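Local coordinates for protein hypothetical bacterial 6-phosphogluconolactonase (Bacteroides fragilis, PDB 3SCY) that probably hydrolyses 6-phosphogluconolactone to 6-phosphogluconate, as a putative lactonase with a seven-bladed beta-propeller fold, at residues 30-35 and 347-352; 52-57 and 356-361; 95-100 and 112-117; 102-107 and 157-162; 179-184 and 200-205. All coordinates share one frame; numbering follows the deposited sequence.

Contact 1: 30-35 and 347-352; sequences YTFRFN and KDIKVD
The interface between two blades of the seven-bladed propeller is lined here by Tyr30, Phe32 and Phe34 on one side and by Ile349 and Val351 on the other. The first three belong to strand 28-35. Ile349 lies one residue before the end of strand 342-350, and Val351 follows that strand in the loop. The backbones stay well apart, so the contact is made by apolar side chains alone.

Phe32 is central. Its first torsion (chi1 -59°) sets CG opposite its own carbonyl carbon and sends the ring toward 347-352. The far end of the ring fits between two methyl branches. CE2 lies 3.5 Å from Ile349 CG2, and CZ lies 3.7 Å from Val351 CG2. The valine uses its two branches on different rings. While CG2 meets Phe32, CG1 lies 3.9 Å from Tyr30 CD1. Ile349 also splits its branches. CG2 serves Phe32, and CD1 at the end of the longer branch comes within 4.5 Å of Phe34 CD1, a looser touch. The Tyr30 hydroxyl takes no part and bonds instead to the backbone N of Lys27.

The residues around the contact continue the same apolar layer. Val18 and Met16 of strand 13-20 pack against Phe32 and Ile349 respectively. Ile332 of strand 329-335 touches both Phe34 and Ile349, and Ile330 touches Val351. Ser41 of strand 41-48 also touches Ile349. Strand 28-35 lies between 13-20 and 41-48 in its sheet, whereas 342-350 is the outermost strand of the other blade.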
# COMPACT_ATOMS: atom_id res chain seq x y z
N TYR A 30 -1.25 -4.24 15.53
CA TYR A 30 -2.45 -4.64 16.24
C TYR A 30 -3.29 -5.48 15.31
O TYR A 30 -3.34 -5.22 14.09
CB TYR A 30 -3.22 -3.41 16.72
CG TYR A 30 -2.49 -2.62 17.78
CD1 TYR A 30 -1.59 -1.62 17.43
CD2 TYR A 30 -2.67 -2.90 19.13
CE1 TYR A 30 -0.88 -0.92 18.40
CE2 TYR A 30 -1.95 -2.21 20.11
CZ TYR A 30 -1.08 -1.20 19.74
OH TYR A 30 -0.36 -0.51 20.68
N THR A 31 -3.94 -6.51 15.86
CA THR A 31 -4.81 -7.37 15.06
C THR A 31 -6.22 -7.36 15.63
O THR A 31 -6.41 -7.22 16.85
CB THR A 31 -4.28 -8.78 14.95
OG1 THR A 31 -4.17 -9.33 16.26
CG2 THR A 31 -2.93 -8.85 14.24
N PHE A 32 -7.20 -7.48 14.73
CA PHE A 32 -8.63 -7.40 15.06
C PHE A 32 -9.44 -8.36 14.23
O PHE A 32 -9.05 -8.67 13.10
CB PHE A 32 -9.18 -5.96 14.77
CG PHE A 32 -8.52 -4.82 15.51
CD1 PHE A 32 -7.32 -4.28 15.05
CD2 PHE A 32 -9.08 -4.31 16.67
CE1 PHE A 32 -6.69 -3.25 15.75
CE2 PHE A 32 -8.42 -3.30 17.39
CZ PHE A 32 -7.24 -2.77 16.91
N ARG A 33 -10.60 -8.76 14.74
CA ARG A 33 -11.58 -9.42 13.91
C ARG A 33 -12.47 -8.30 13.36
O ARG A 33 -12.82 -7.40 14.12
CB ARG A 33 -12.40 -10.46 14.68
CG ARG A 33 -13.01 -11.50 13.74
CD ARG A 33 -11.97 -12.52 13.29
NE ARG A 33 -11.63 -13.37 14.43
CZ ARG A 33 -10.55 -14.14 14.55
NH1 ARG A 33 -9.64 -14.18 13.58
NH2 ARG A 33 -10.36 -14.85 15.65
N PHE A 34 -12.80 -8.31 12.07
CA PHE A 34 -13.69 -7.28 11.52
C PHE A 34 -14.81 -7.96 10.73
O PHE A 34 -14.52 -8.71 9.80
CB PHE A 34 -12.92 -6.26 10.64
CG PHE A 34 -13.85 -5.20 10.09
CD1 PHE A 34 -14.23 -4.10 10.88
CD2 PHE A 34 -14.41 -5.32 8.82
CE1 PHE A 34 -15.13 -3.14 10.40
CE2 PHE A 34 -15.30 -4.35 8.34
CZ PHE A 34 -15.66 -3.28 9.13
N ASN A 35 -16.08 -7.69 11.09
CA ASN A 35 -17.19 -8.30 10.37
C ASN A 35 -17.58 -7.43 9.17
O ASN A 35 -18.03 -6.30 9.36
CB ASN A 35 -18.36 -8.52 11.32
CG ASN A 35 -19.42 -9.39 10.74
OD1 ASN A 35 -19.90 -9.18 9.61
ND2 ASN A 35 -19.79 -10.42 11.48
N LYS A 347 -18.49 3.37 14.28
CA LYS A 347 -17.96 2.17 14.93
C LYS A 347 -16.43 2.26 14.92
O LYS A 347 -15.73 1.28 14.64
CB LYS A 347 -18.47 0.88 14.25
CG LYS A 347 -19.99 0.67 14.39
CD LYS A 347 -20.41 -0.76 14.09
CE LYS A 347 -21.90 -0.90 13.89
NZ LYS A 347 -22.67 -0.65 15.14
N ASP A 348 -15.91 3.47 15.23
CA ASP A 348 -14.48 3.75 15.24
C ASP A 348 -13.67 2.79 16.10
O ASP A 348 -14.11 2.40 17.19
CB ASP A 348 -14.21 5.15 15.78
CG ASP A 348 -14.62 6.32 14.91
OD1 ASP A 348 -15.16 6.08 13.80
OD2 ASP A 348 -14.39 7.47 15.34
N ILE A 349 -12.49 2.42 15.61
CA ILE A 349 -11.56 1.53 16.32
C ILE A 349 -10.42 2.39 16.83
O ILE A 349 -9.72 3.03 16.03
CB ILE A 349 -11.07 0.39 15.39
CG1 ILE A 349 -12.25 -0.41 14.77
CG2 ILE A 349 -10.11 -0.52 16.16
CD1 ILE A 349 -11.90 -1.37 13.57
N LYS A 350 -10.20 2.41 18.16
CA LYS A 350 -9.14 3.20 18.78
C LYS A 350 -7.81 2.50 18.61
O LYS A 350 -7.68 1.34 18.98
CB LYS A 350 -9.41 3.45 20.28
N VAL A 351 -6.85 3.18 17.95
CA VAL A 351 -5.47 2.69 17.70
C VAL A 351 -4.57 3.91 17.67
O VAL A 351 -4.94 4.88 17.01
CB VAL A 351 -5.31 1.86 16.39
CG1 VAL A 351 -3.89 1.30 16.25
CG2 VAL A 351 -6.32 0.73 16.26
N ASP A 352 -3.38 3.89 18.29
CA ASP A 352 -2.50 5.06 18.19
C ASP A 352 -1.76 5.03 16.86
O ASP A 352 -1.17 4.00 16.49
CB ASP A 352 -1.50 5.17 19.36
CG ASP A 352 -1.02 6.60 19.63
OD1 ASP A 352 -1.87 7.46 19.96
OD2 ASP A 352 0.20 6.85 19.53

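Contact 2: 52-57 and 356-361; sequences PSYLIP and CLKFVD
Cys356 turns its SG opposite its backbone N (chi1 -176°), which carries the sulfur across to Tyr54 and Leu55. Lys358 bends at its second torsion (chi2 -71°) and then runs straight to the Tyr54 hydroxyl. Both groups project from strand 354-360 toward strand 55-57. These are inner strands of two blades of the beta-propeller, and they run in nearly the same direction. The sheet that holds 354-360 also holds the N-terminal strand 13-20, so this blade closes the ring in the way propellers often do.

The sulfur sits over the centre of one face of the Tyr54 ring, 3.8 Å from its centroid. The other face of that ring is stacked on Tyr104. SG also accepts a hydrogen bond from Leu55 N, at 3.6 Å and with an N-H...S angle of 155°. Two different groups therefore meet the one sulfur.

Lys358 crosses Tyr54 at about a right angle, and its NZ donates to Tyr54 OH at 3.0 Å. Further along the strands, Pro57 CB rests 3.6 Å from Val360 CG2. Ser53 directs its hydroxyl outside the contact, to Glu69.

The bent lysine chain lies over the carbonyl of Leu55. That oxygen is buried here and has no polar partner in the model; Lys358 CG is 3.3 Å from Leu55 O.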
# COMPACT_ATOMS: atom_id res chain seq x y z
N PRO A 52 6.19 -0.24 12.38
CA PRO A 52 5.71 -1.12 11.31
C PRO A 52 4.66 -0.37 10.45
O PRO A 52 3.45 -0.65 10.52
CB PRO A 52 5.11 -2.29 12.09
CG PRO A 52 4.56 -1.66 13.34
CD PRO A 52 5.48 -0.49 13.66
N SER A 53 5.13 0.66 9.71
CA SER A 53 4.20 1.56 9.01
C SER A 53 3.54 0.94 7.77
O SER A 53 2.57 1.50 7.24
CB SER A 53 4.88 2.86 8.65
OG SER A 53 5.89 2.57 7.70
N TYR A 54 4.07 -0.17 7.31
CA TYR A 54 3.49 -0.91 6.20
C TYR A 54 3.76 -2.37 6.45
O TYR A 54 4.84 -2.74 6.92
CB TYR A 54 4.03 -0.45 4.81
CG TYR A 54 2.98 -0.60 3.74
CD1 TYR A 54 2.03 0.41 3.53
CD2 TYR A 54 2.84 -1.78 3.02
CE1 TYR A 54 0.97 0.23 2.65
CE2 TYR A 54 1.78 -1.96 2.11
CZ TYR A 54 0.85 -0.95 1.94
OH TYR A 54 -0.22 -1.08 1.07
N LEU A 55 2.79 -3.19 6.14
CA LEU A 55 2.93 -4.62 6.31
C LEU A 55 2.06 -5.34 5.30
O LEU A 55 1.12 -4.78 4.73
CB LEU A 55 2.55 -5.06 7.76
CG LEU A 55 1.21 -4.55 8.33
CD1 LEU A 55 0.05 -5.36 7.82
CD2 LEU A 55 1.20 -4.70 9.84
N ILE A 56 2.39 -6.61 5.10
CA ILE A 56 1.64 -7.47 4.19
C ILE A 56 1.57 -8.85 4.70
O ILE A 56 2.55 -9.37 5.24
CB ILE A 56 2.30 -7.47 2.75
CG1 ILE A 56 3.77 -7.92 2.74
CG2 ILE A 56 2.04 -6.15 1.99
CD1 ILE A 56 4.22 -8.36 1.33
N PRO A 57 0.45 -9.53 4.45
CA PRO A 57 0.42 -10.97 4.73
C PRO A 57 0.97 -11.74 3.53
O PRO A 57 0.92 -11.22 2.39
CB PRO A 57 -1.07 -11.27 4.88
CG PRO A 57 -1.74 -10.23 3.96
CD PRO A 57 -0.82 -9.03 3.86
N CYS A 356 -1.60 1.55 8.35
CA CYS A 356 -1.65 0.48 7.35
C CYS A 356 -2.68 -0.51 7.76
O CYS A 356 -2.61 -1.00 8.87
CB CYS A 356 -0.29 -0.18 7.16
SG CYS A 356 -0.30 -1.42 5.84
N LEU A 357 -3.63 -0.81 6.87
CA LEU A 357 -4.68 -1.78 7.10
C LEU A 357 -4.59 -2.87 6.07
O LEU A 357 -4.48 -2.58 4.87
CB LEU A 357 -6.07 -1.12 7.00
CG LEU A 357 -6.29 0.15 7.83
CD1 LEU A 357 -7.70 0.71 7.59
CD2 LEU A 357 -6.09 -0.12 9.31
N LYS A 358 -4.62 -4.12 6.53
CA LYS A 358 -4.64 -5.27 5.63
C LYS A 358 -5.58 -6.32 6.14
O LYS A 358 -5.80 -6.41 7.35
CB LYS A 358 -3.23 -5.90 5.49
CG LYS A 358 -2.20 -5.01 4.79
CD LYS A 358 -2.45 -4.82 3.30
CE LYS A 358 -1.47 -3.84 2.75
NZ LYS A 358 -1.54 -3.78 1.26
N PHE A 359 -6.17 -7.12 5.23
CA PHE A 359 -7.04 -8.23 5.64
C PHE A 359 -6.44 -9.55 5.25
O PHE A 359 -5.76 -9.65 4.23
CB PHE A 359 -8.44 -8.15 5.00
CG PHE A 359 -9.31 -7.00 5.46
CD1 PHE A 359 -9.62 -6.83 6.81
CD2 PHE A 359 -9.90 -6.14 4.53
CE1 PHE A 359 -10.43 -5.78 7.23
CE2 PHE A 359 -10.72 -5.09 4.95
CZ PHE A 359 -11.00 -4.93 6.29
N VAL A 360 -6.74 -10.58 6.05
CA VAL A 360 -6.47 -12.00 5.83
C VAL A 360 -7.87 -12.64 5.97
O VAL A 360 -8.57 -12.40 6.97
CB VAL A 360 -5.43 -12.57 6.81
CG1 VAL A 360 -5.16 -14.06 6.54
CG2 VAL A 360 -4.14 -11.77 6.77
N ASP A 361 -8.34 -13.31 4.89
CA ASP A 361 -9.69 -13.90 4.81
C ASP A 361 -9.92 -14.99 5.86
O ASP A 361 -9.03 -15.85 6.03
CB ASP A 361 -9.94 -14.48 3.40
OXT ASP A 361 -11.01 -14.99 6.48

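Contact 3: 95-100 and 112-117; sequences QKTMGA and IVTANY
Gly99 and Ala100 press their carbonyls against Asn116, and this end of the contact is the tight one. Ala100 O is 3.5 Å from Asn116 CB, and Gly99 O is 3.7 Å from Asn116 CG. Gly99 has no side chain, so the amide can lie close to its backbone, with Asn116 ND2 3.7 Å from Gly99 CA.

Each segment fixes its own polar groups. Thr97 OG1 donates to Gly99 O at 2.7 Å, bracing the turn after strand 88-96. Thr114 OG1 donates to Asn116 OD1 at 2.8 Å, which helps set the rotation of the amide. Asn116 ND2 is then taken by Thr123 and Ser121 of the next strand in the sheet, so the buried amide is bonded at both ends.

Toward Thr114 the packing is looser, with Thr97 CG2 4.0 Å from Thr114 OG1. On the outer side Met98, modelled as selenomethionine, points away from 112-117 and is exposed, like Lys96.

The turn packs on 111-116, the second strand of the next blade. It joins the outermost strand of one blade, 88-96, to the innermost strand of the next, 102-107, the usual blade-to-blade connection of a beta-propeller.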
# COMPACT_ATOMS: atom_id res chain seq x y z
N GLN A 95 15.74 -8.32 9.03
CA GLN A 95 16.90 -8.11 8.16
C GLN A 95 16.95 -6.64 7.78
O GLN A 95 15.90 -6.04 7.54
CB GLN A 95 16.88 -9.00 6.90
CG GLN A 95 16.90 -10.51 7.14
CD GLN A 95 18.25 -11.06 7.55
OE1 GLN A 95 19.22 -10.33 7.79
NE2 GLN A 95 18.33 -12.38 7.64
N LYS A 96 18.14 -6.07 7.67
CA LYS A 96 18.32 -4.65 7.35
C LYS A 96 18.09 -4.38 5.86
O LYS A 96 18.47 -5.19 5.01
CB LYS A 96 19.75 -4.21 7.77
CG LYS A 96 20.03 -4.41 9.27
CD LYS A 96 19.17 -3.51 10.20
CE LYS A 96 19.68 -3.49 11.63
NZ LYS A 96 19.42 -4.77 12.35
N THR A 97 17.45 -3.25 5.56
CA THR A 97 17.18 -2.90 4.17
C THR A 97 18.38 -2.25 3.51
O THR A 97 18.43 -2.21 2.29
CB THR A 97 16.01 -1.92 4.08
OG1 THR A 97 16.28 -0.79 4.91
CG2 THR A 97 14.72 -2.55 4.47
N MSE A 98 19.26 -1.59 4.32
CA MSE A 98 20.41 -0.83 3.82
C MSE A 98 19.91 0.30 2.89
O MSE A 98 20.57 0.70 1.93
CB MSE A 98 21.45 -1.75 3.18
CG MSE A 98 22.23 -2.52 4.26
SE MSE A 98 23.07 -4.06 3.57
CE MSE A 98 21.54 -5.12 3.22
N GLY A 99 18.75 0.83 3.26
CA GLY A 99 18.07 1.91 2.57
C GLY A 99 17.09 2.50 3.55
O GLY A 99 16.23 1.79 4.08
N ALA A 100 17.26 3.78 3.85
CA ALA A 100 16.47 4.45 4.88
C ALA A 100 15.00 4.59 4.54
O ALA A 100 14.62 4.76 3.38
CB ALA A 100 17.06 5.81 5.16
N ILE A 112 10.77 -10.77 -1.02
CA ILE A 112 10.15 -9.55 -0.51
C ILE A 112 10.88 -8.40 -1.15
O ILE A 112 12.13 -8.45 -1.23
CB ILE A 112 10.27 -9.46 1.05
CG1 ILE A 112 9.41 -10.51 1.76
CG2 ILE A 112 10.01 -7.99 1.59
CD1 ILE A 112 7.87 -10.32 1.68
N VAL A 113 10.14 -7.33 -1.57
CA VAL A 113 10.79 -6.14 -2.10
C VAL A 113 10.28 -4.95 -1.29
O VAL A 113 9.09 -4.86 -1.06
CB VAL A 113 10.52 -5.92 -3.63
CG1 VAL A 113 11.31 -4.73 -4.15
CG2 VAL A 113 10.85 -7.17 -4.44
N THR A 114 11.17 -4.05 -0.85
CA THR A 114 10.79 -2.82 -0.16
C THR A 114 10.99 -1.60 -1.04
O THR A 114 11.93 -1.54 -1.85
CB THR A 114 11.59 -2.61 1.15
OG1 THR A 114 12.97 -2.42 0.85
CG2 THR A 114 11.41 -3.74 2.12
N ALA A 115 10.22 -0.54 -0.74
CA ALA A 115 10.42 0.79 -1.28
C ALA A 115 11.04 1.62 -0.17
O ALA A 115 10.39 1.85 0.86
CB ALA A 115 9.10 1.39 -1.74
N ASN A 116 12.29 2.08 -0.36
CA ASN A 116 12.99 2.82 0.69
C ASN A 116 12.88 4.30 0.36
O ASN A 116 13.51 4.79 -0.58
CB ASN A 116 14.44 2.36 0.84
CG ASN A 116 14.55 0.86 0.94
OD1 ASN A 116 13.71 0.18 1.56
ND2 ASN A 116 15.56 0.31 0.29
N TYR A 117 12.04 4.99 1.14
CA TYR A 117 11.71 6.39 0.88
C TYR A 117 12.92 7.31 0.97
O TYR A 117 13.15 8.13 0.09
CB TYR A 117 10.62 6.88 1.85
CG TYR A 117 10.16 8.28 1.57
CD1 TYR A 117 9.16 8.53 0.64
CD2 TYR A 117 10.78 9.38 2.17
CE1 TYR A 117 8.74 9.83 0.35
CE2 TYR A 117 10.38 10.68 1.89
CZ TYR A 117 9.36 10.90 0.98
OH TYR A 117 8.94 12.18 0.70

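Contact 4: 102-107 and 157-162; sequences PCYLTT and LHCVRI
Tyr104 lays one face of its ring over Cys159. The sulfur stands 3.8 Å from the ring centroid and 17° off the normal, displaced toward the rim. Cys159 CA adds a CH-pi contact over the ring. With CG placed opposite its own backbone N (chi1 -159°), the tyrosine reaches along the other strand, and its OH comes to 3.3 Å from Arg161 CD. Ring and guanidinium planes are 38° apart.

Strands 102-107 and 157-162 are the innermost strands of successive propeller blades. They lie side by side, almost parallel, near the middle of the molecule, but do not pair as one sheet. The carbonyls of His158 and Val160 are buried between them and find no polar partner in the model. Val160 O instead faces carbon, 3.4 Å from Thr106 CB.

A water bridges the strands further along. It is 2.7 Å from Thr106 OG1, and it accepts from Arg161 NE and from Ile162 N. It lies in the guanidinium plane, at the edge. Arg161 NH1 bonds to Leu216 O of the following blade.

At the other end, Cys103 SG approaches the His158 ring obliquely, 3.5 Å from ND1. His158 NE2 is hydrogen-bonded to an unidentified bound molecule.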
# COMPACT_ATOMS: atom_id res chain seq x y z
N PRO A 102 12.13 2.41 4.83
CA PRO A 102 11.30 1.47 4.03
C PRO A 102 9.85 1.76 4.37
O PRO A 102 9.51 1.87 5.54
CB PRO A 102 11.80 0.09 4.48
CG PRO A 102 12.34 0.34 5.90
CD PRO A 102 12.97 1.70 5.81
N CYS A 103 9.00 1.99 3.33
CA CYS A 103 7.65 2.47 3.60
C CYS A 103 6.57 1.69 2.86
O CYS A 103 5.38 2.03 2.96
CB CYS A 103 7.57 3.95 3.24
SG CYS A 103 7.80 4.27 1.47
N TYR A 104 6.97 0.67 2.12
CA TYR A 104 6.07 -0.18 1.35
C TYR A 104 6.77 -1.48 1.10
O TYR A 104 8.00 -1.48 0.96
CB TYR A 104 5.71 0.47 -0.01
CG TYR A 104 4.43 -0.08 -0.63
CD1 TYR A 104 4.45 -1.22 -1.43
CD2 TYR A 104 3.24 0.61 -0.50
CE1 TYR A 104 3.29 -1.71 -2.03
CE2 TYR A 104 2.07 0.15 -1.12
CZ TYR A 104 2.10 -1.02 -1.87
OH TYR A 104 0.95 -1.43 -2.51
N LEU A 105 6.02 -2.57 0.96
CA LEU A 105 6.68 -3.82 0.58
C LEU A 105 5.72 -4.70 -0.20
O LEU A 105 4.48 -4.53 -0.14
CB LEU A 105 7.35 -4.54 1.79
CG LEU A 105 6.51 -5.31 2.80
CD1 LEU A 105 7.40 -5.87 3.91
CD2 LEU A 105 5.43 -4.44 3.47
N THR A 106 6.28 -5.60 -1.04
CA THR A 106 5.46 -6.53 -1.80
C THR A 106 6.17 -7.88 -1.83
O THR A 106 7.31 -7.98 -1.39
CB THR A 106 5.13 -6.01 -3.21
OG1 THR A 106 4.02 -6.79 -3.69
CG2 THR A 106 6.31 -6.09 -4.18
N THR A 107 5.47 -8.93 -2.26
CA THR A 107 6.05 -10.26 -2.31
C THR A 107 5.52 -11.01 -3.51
O THR A 107 4.40 -10.76 -3.99
CB THR A 107 5.70 -11.05 -1.01
OG1 THR A 107 6.43 -12.30 -1.01
CG2 THR A 107 4.19 -11.37 -0.87
N LEU A 157 11.50 6.42 -2.97
CA LEU A 157 10.76 5.27 -3.45
C LEU A 157 9.61 4.98 -2.50
O LEU A 157 9.81 4.84 -1.30
CB LEU A 157 11.73 4.09 -3.62
CG LEU A 157 12.44 4.00 -5.00
CD1 LEU A 157 11.49 3.45 -6.04
CD2 LEU A 157 13.03 5.36 -5.45
N HIS A 158 8.38 4.94 -3.04
CA HIS A 158 7.19 4.87 -2.20
C HIS A 158 6.27 3.71 -2.44
O HIS A 158 5.33 3.53 -1.65
CB HIS A 158 6.37 6.17 -2.36
CG HIS A 158 5.82 6.69 -1.07
ND1 HIS A 158 5.16 5.87 -0.17
CD2 HIS A 158 5.86 7.95 -0.57
CE1 HIS A 158 4.87 6.64 0.87
NE2 HIS A 158 5.23 7.90 0.65
N CYS A 159 6.51 2.93 -3.50
CA CYS A 159 5.65 1.82 -3.82
C CYS A 159 6.39 0.85 -4.69
O CYS A 159 7.23 1.28 -5.49
CB CYS A 159 4.38 2.32 -4.52
SG CYS A 159 3.06 1.08 -4.67
N VAL A 160 6.16 -0.44 -4.51
CA VAL A 160 6.68 -1.50 -5.35
C VAL A 160 5.53 -2.45 -5.63
O VAL A 160 4.88 -2.93 -4.69
CB VAL A 160 7.93 -2.23 -4.77
CG1 VAL A 160 9.19 -1.38 -4.96
CG2 VAL A 160 7.74 -2.62 -3.31
N ARG A 161 5.22 -2.67 -6.91
CA ARG A 161 4.12 -3.54 -7.31
C ARG A 161 4.53 -4.54 -8.36
O ARG A 161 5.18 -4.17 -9.33
CB ARG A 161 2.94 -2.76 -7.90
CG ARG A 161 2.30 -1.69 -7.01
CD ARG A 161 1.82 -2.22 -5.63
NE ARG A 161 1.10 -3.49 -5.70
CZ ARG A 161 -0.18 -3.62 -6.02
NH1 ARG A 161 -0.92 -2.55 -6.30
NH2 ARG A 161 -0.74 -4.83 -6.06
N ILE A 162 4.09 -5.79 -8.21
CA ILE A 162 4.27 -6.80 -9.23
C ILE A 162 3.08 -6.67 -10.15
O ILE A 162 1.96 -6.52 -9.65
CB ILE A 162 4.42 -8.17 -8.58
CG1 ILE A 162 5.75 -8.19 -7.78
CG2 ILE A 162 4.40 -9.31 -9.65
CD1 ILE A 162 5.88 -9.30 -6.71
O HOH W 1 2.31 -6.34 -5.75

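Contact 5: 179-184 and 200-205; sequences IHKFNI and GTPEAF
Ile179 and Phe205 form an antiparallel hydrogen-bonded pair, with Ile179 N to Phe205 O at 2.9 Å and Phe205 N to Ile179 O at 2.8 Å, and His180 with Ala204 is the non-hydrogen-bonded pair beside it. Lys181 N then bonds to Glu203 O, after which the chain turns a corner at 201-203, with a cis peptide before Pro202. Pairing resumes where Gly200 N donates to Lys181 O.

Lys181 spans the corner. Its side chain is fully extended (chi1 -177°) and passes Pro202 O, with CB 3.4 Å from it. NZ donates to Thr201 O at 2.7 Å, from 47° above the carbonyl plane. NZ also bonds to Gly243 O, and Tyr168 offers it a cation-pi contact. The aliphatic part of the lysine lies by the Phe205 ring, with CD 4.0 Å from CE2.

Waters fill in where the strands part. One donates to both Lys181 O and Glu203 O. Two more link the Asn183 amide to Thr201, one through Thr201 N and one through its hydroxyl.

Strand 197-206 is the outermost of its blade, and 178-184 lies between it and 168-173. Ile179 and Phe205 both reach Leu245 of strand 244-252 in the next blade, while His180 stacks on Phe142 and bonds to Asp173.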
# COMPACT_ATOMS: atom_id res chain seq x y z
N ILE A 179 7.98 6.10 -12.65
CA ILE A 179 7.64 4.74 -12.27
C ILE A 179 8.74 3.89 -12.92
O ILE A 179 8.77 3.76 -14.15
CB ILE A 179 6.22 4.30 -12.69
CG1 ILE A 179 5.15 5.25 -12.09
CG2 ILE A 179 5.98 2.84 -12.26
CD1 ILE A 179 3.75 5.16 -12.78
N HIS A 180 9.66 3.37 -12.10
CA HIS A 180 10.77 2.53 -12.57
C HIS A 180 10.25 1.13 -12.91
O HIS A 180 9.37 0.62 -12.23
CB HIS A 180 11.87 2.47 -11.51
CG HIS A 180 12.40 3.82 -11.16
ND1 HIS A 180 13.32 4.48 -11.97
CD2 HIS A 180 12.13 4.58 -10.07
CE1 HIS A 180 13.56 5.63 -11.37
NE2 HIS A 180 12.88 5.74 -10.22
N LYS A 181 10.76 0.54 -14.01
CA LYS A 181 10.32 -0.77 -14.48
C LYS A 181 11.44 -1.81 -14.41
O LYS A 181 12.57 -1.56 -14.88
CB LYS A 181 9.82 -0.64 -15.93
CG LYS A 181 9.26 -1.94 -16.50
CD LYS A 181 8.88 -1.81 -17.98
CE LYS A 181 8.68 -3.18 -18.60
NZ LYS A 181 8.24 -3.05 -20.02
N PHE A 182 11.12 -2.99 -13.86
CA PHE A 182 12.02 -4.12 -13.79
C PHE A 182 11.36 -5.36 -14.31
O PHE A 182 10.15 -5.57 -14.13
CB PHE A 182 12.47 -4.36 -12.34
CG PHE A 182 13.25 -3.21 -11.76
CD1 PHE A 182 12.59 -2.15 -11.14
CD2 PHE A 182 14.63 -3.17 -11.85
CE1 PHE A 182 13.32 -1.07 -10.62
CE2 PHE A 182 15.35 -2.09 -11.35
CZ PHE A 182 14.69 -1.04 -10.74
N ASN A 183 12.16 -6.20 -14.94
CA ASN A 183 11.74 -7.52 -15.35
C ASN A 183 11.91 -8.43 -14.15
O ASN A 183 12.92 -8.35 -13.46
CB ASN A 183 12.63 -8.02 -16.52
CG ASN A 183 12.58 -7.21 -17.78
OD1 ASN A 183 11.60 -6.55 -18.10
ND2 ASN A 183 13.69 -7.19 -18.50
N ILE A 184 10.93 -9.29 -13.90
CA ILE A 184 11.01 -10.26 -12.81
C ILE A 184 11.48 -11.62 -13.31
O ILE A 184 11.04 -12.08 -14.37
CB ILE A 184 9.61 -10.39 -12.16
CG1 ILE A 184 9.40 -9.25 -11.14
CG2 ILE A 184 9.38 -11.79 -11.55
CD1 ILE A 184 7.98 -9.21 -10.55
N GLY A 200 14.11 -2.95 -16.90
CA GLY A 200 13.29 -3.29 -18.06
C GLY A 200 13.39 -2.31 -19.20
O GLY A 200 14.22 -1.39 -19.19
N THR A 201 12.51 -2.50 -20.20
CA THR A 201 12.39 -1.63 -21.36
C THR A 201 10.99 -1.02 -21.41
O THR A 201 10.04 -1.77 -21.65
CB THR A 201 12.69 -2.35 -22.68
OG1 THR A 201 13.99 -2.90 -22.61
CG2 THR A 201 12.59 -1.42 -23.88
N PRO A 202 10.82 0.30 -21.25
CA PRO A 202 11.85 1.29 -20.88
C PRO A 202 12.23 1.12 -19.42
O PRO A 202 11.57 0.39 -18.67
CB PRO A 202 11.14 2.63 -21.14
CG PRO A 202 9.71 2.33 -20.84
CD PRO A 202 9.48 0.92 -21.31
N GLU A 203 13.30 1.80 -18.99
CA GLU A 203 13.72 1.69 -17.59
C GLU A 203 12.74 2.41 -16.66
O GLU A 203 12.69 2.11 -15.47
CB GLU A 203 15.12 2.25 -17.39
CG GLU A 203 16.20 1.28 -17.85
CD GLU A 203 17.63 1.67 -17.58
OE1 GLU A 203 17.86 2.72 -16.93
OE2 GLU A 203 18.53 0.92 -18.02
N ALA A 204 11.98 3.37 -17.20
CA ALA A 204 11.02 4.13 -16.40
C ALA A 204 9.97 4.76 -17.26
O ALA A 204 10.19 5.03 -18.45
CB ALA A 204 11.74 5.21 -15.60
N PHE A 205 8.82 5.04 -16.65
CA PHE A 205 7.75 5.83 -17.23
C PHE A 205 7.78 7.17 -16.52
O PHE A 205 7.92 7.21 -15.30
CB PHE A 205 6.38 5.14 -17.08
CG PHE A 205 6.34 3.76 -17.69
CD1 PHE A 205 6.22 3.60 -19.07
CD2 PHE A 205 6.48 2.62 -16.90
CE1 PHE A 205 6.22 2.33 -19.64
CE2 PHE A 205 6.47 1.34 -17.48
CZ PHE A 205 6.36 1.21 -18.85
O HOH W 2 14.47 0.44 -14.07
O HOH W 3 11.13 -5.02 -20.20
O HOH W 4 14.60 -5.57 -21.03

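Overall arrangement
From the N terminus, strand 28-35 opens contact 1 and segment 52-57 opens contact 2. Both close only near the C terminus, at 347-352 and 356-361. The two cross along the chain, and together they tie the last blade, the ring-closing blade and the one after it. Contacts 3, 4 and 5 are nested inside both long loops. Contacts 3 and 4 cross each other and share the sheet of 102-107 and 111-116. Contact 5 follows in series, within the blade that 157-162 begins. Contacts 2 and 4 touch near the middle, where Ile56 packs on Leu105 and Thr107. Contacts 1 and 5 lie on opposite sides of the chain's centre, their centres 38 Å apart.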